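Local atomic coordinates of hypothetical protein (Streptococcus pneumoniae, PDB entry 2HIY), a protein that is of unknown function and belongs to the conserved bacterial DUF1697 family, its chain carrying two four-stranded antiparallel sheets and several helices. Residues Glu83-Glu86 and Ala87-Asn91. Numbering follows the deposited sequence. Where two conformers were deposited one is given.
Sequences EDFE and AELEN
Leu89 lies one helical turn after Phe85 and packs obliquely against the CD2 and CE2 atoms of its ring. From CB outward, each Leu89 atom has a neighbour. CB sits 3.6 Å from Glu86 O. CG lies 3.4 Å from Phe85 O and also near ring atom CE2. CD1 reaches Phe85 CD2 at 4.0 Å. CD2 reaches Phe85 CE2 at 3.9 Å. The Phe85 ring swings along the helix toward Leu89 because CG is anti to the backbone N (chi1 -158°). Both side chains face helix 171-182: Phe85 meets Phe174, Ile177 and Leu181, and Leu89 touches Phe174.

The backbone bond Leu89 N to Phe85 O (3.0 Å) spans the same turn. Ala87 N and Glu88 N bond likewise to Glu83 O and Asp84 O. The next bond, Glu90 N to Glu86 O, is weak. A water donates to Glu86 O at 2.7 Å and to Glu90 OE2, so it bridges that carbonyl and the carboxylate. Glu86 itself extends away and pairs with Lys182 in a salt bridge. The bent chain of Glu88 (chi2 80°) also leads off the helix. In the conformer given, its carboxylate accepts from the backbone N of Lys135 and Leu136; a second conformer of Glu88 was also deposited.

At the far end, Asn91 ND2 donates to Ala87 O at 2.8 Å. Glu90 N reaches that oxygen from the opposite face of its plane. Near the C-terminal end of helix 82-89 the i to i+4 bonds thus give way to i to i+3 bonds, Glu90 N to Ala87 O and Asn91 N to Glu88 O, and the side-chain amide of Asn91 adds a second bond to Ala87 O.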
loop_
_atom_site.group_PDB
_atom_site.type_symbol
_atom_site.label_atom_id
_atom_site.label_comp_id
_atom_site.label_asym_id
_atom_site.label_seq_id
_atom_site.Cartn_x
_atom_site.Cartn_y
_atom_site.Cartn_z
ATOM N N GLU D 83 34.876 -16.157 12.128
ATOM C CA GLU D 83 35.863 -16.857 11.287
ATOM C C GLU D 83 35.289 -17.118 9.890
ATOM O O GLU D 83 35.958 -16.873 8.877
ATOM C CB GLU D 83 36.291 -18.176 11.937
ATOM C CG GLU D 83 37.282 -19.000 11.119
ATOM C CD GLU D 83 37.917 -20.144 11.901
ATOM O OE1 GLU D 83 37.591 -20.335 13.092
ATOM O OE2 GLU D 83 38.781 -20.844 11.323
ATOM N N ASP D 84 34.049 -17.616 9.848
ATOM C CA ASP D 84 33.382 -17.922 8.578
ATOM C C ASP D 84 33.302 -16.670 7.716
ATOM O O ASP D 84 33.557 -16.708 6.512
ATOM C CB ASP D 84 31.925 -18.371 8.801
ATOM C CG ASP D 84 31.773 -19.757 9.427
ATOM O OD1 ASP D 84 32.706 -20.604 9.352
ATOM O OD2 ASP D 84 30.653 -20.009 9.979
ATOM N N PHE D 85 32.914 -15.562 8.337
ATOM C CA PHE D 85 32.706 -14.318 7.631
ATOM C C PHE D 85 34.027 -13.756 7.112
ATOM O O PHE D 85 34.098 -13.274 5.967
ATOM C CB PHE D 85 31.972 -13.291 8.507
ATOM C CG PHE D 85 31.278 -12.229 7.702
ATOM C CD1 PHE D 85 30.027 -12.491 7.163
ATOM C CD2 PHE D 85 31.885 -11.023 7.424
ATOM C CE1 PHE D 85 29.366 -11.526 6.378
ATOM C CE2 PHE D 85 31.225 -10.058 6.628
ATOM C CZ PHE D 85 29.973 -10.319 6.136
ATOM N N GLU D 86 35.065 -13.838 7.929
ATOM C CA GLU D 86 36.365 -13.340 7.507
ATOM C C GLU D 86 36.895 -14.152 6.332
ATOM O O GLU D 86 37.535 -13.602 5.415
ATOM C CB GLU D 86 37.337 -13.363 8.680
ATOM C CG GLU D 86 37.016 -12.319 9.726
ATOM C CD GLU D 86 38.017 -12.251 10.863
ATOM O OE1 GLU D 86 38.614 -13.295 11.230
ATOM O OE2 GLU D 86 38.176 -11.136 11.402
ATOM N N ALA D 87 36.633 -15.453 6.332
ATOM C CA ALA D 87 37.011 -16.298 5.201
ATOM C C ALA D 87 36.265 -15.846 3.930
ATOM O O ALA D 87 36.871 -15.791 2.834
ATOM C CB ALA D 87 36.747 -17.762 5.496
ATOM N N GLU D 88 34.979 -15.510 4.052
ATOM C CA GLU D 88 34.214 -15.010 2.906
ATOM C C GLU D 88 34.766 -13.684 2.363
ATOM O O GLU D 88 34.772 -13.458 1.150
ATOM C CB GLU D 88 32.729 -14.876 3.251
ATOM C CG GLU D 88 31.812 -14.718 2.011
ATOM C CD GLU D 88 31.525 -16.044 1.315
ATOM O OE1 GLU D 88 30.375 -16.530 1.418
ATOM O OE2 GLU D 88 32.434 -16.631 0.681
ATOM N N LEU D 89 35.237 -12.822 3.260
ATOM C CA LEU D 89 35.841 -11.531 2.879
ATOM C C LEU D 89 37.141 -11.684 2.106
ATOM O O LEU D 89 37.583 -10.740 1.433
ATOM C CB LEU D 89 36.049 -10.638 4.110
ATOM C CG LEU D 89 34.783 -10.153 4.815
ATOM C CD1 LEU D 89 35.155 -9.297 6.021
ATOM C CD2 LEU D 89 33.875 -9.371 3.862
ATOM N N GLU D 90 37.752 -12.867 2.168
ATOM C CA GLU D 90 38.991 -13.113 1.417
ATOM C C GLU D 90 38.730 -13.507 -0.037
ATOM O O GLU D 90 39.649 -13.614 -0.844
ATOM C CB GLU D 90 39.846 -14.154 2.142
ATOM C CG GLU D 90 40.438 -13.618 3.441
ATOM C CD GLU D 90 41.117 -12.251 3.275
ATOM O OE1 GLU D 90 41.940 -12.084 2.338
ATOM O OE2 GLU D 90 40.833 -11.339 4.089
ATOM N N ASN D 91 37.453 -13.673 -0.364
ATOM C CA ASN D 91 37.038 -14.199 -1.646
ATOM C C ASN D 91 35.840 -13.428 -2.227
ATOM O O ASN D 91 34.895 -14.032 -2.736
ATOM C CB ASN D 91 36.685 -15.676 -1.465
ATOM C CG ASN D 91 37.859 -16.486 -0.931
ATOM O OD1 ASN D 91 38.763 -16.826 -1.691
ATOM N ND2 ASN D 91 37.873 -16.764 0.387
HETATM O O HOH W 1 39.235 -11.614 6.000
#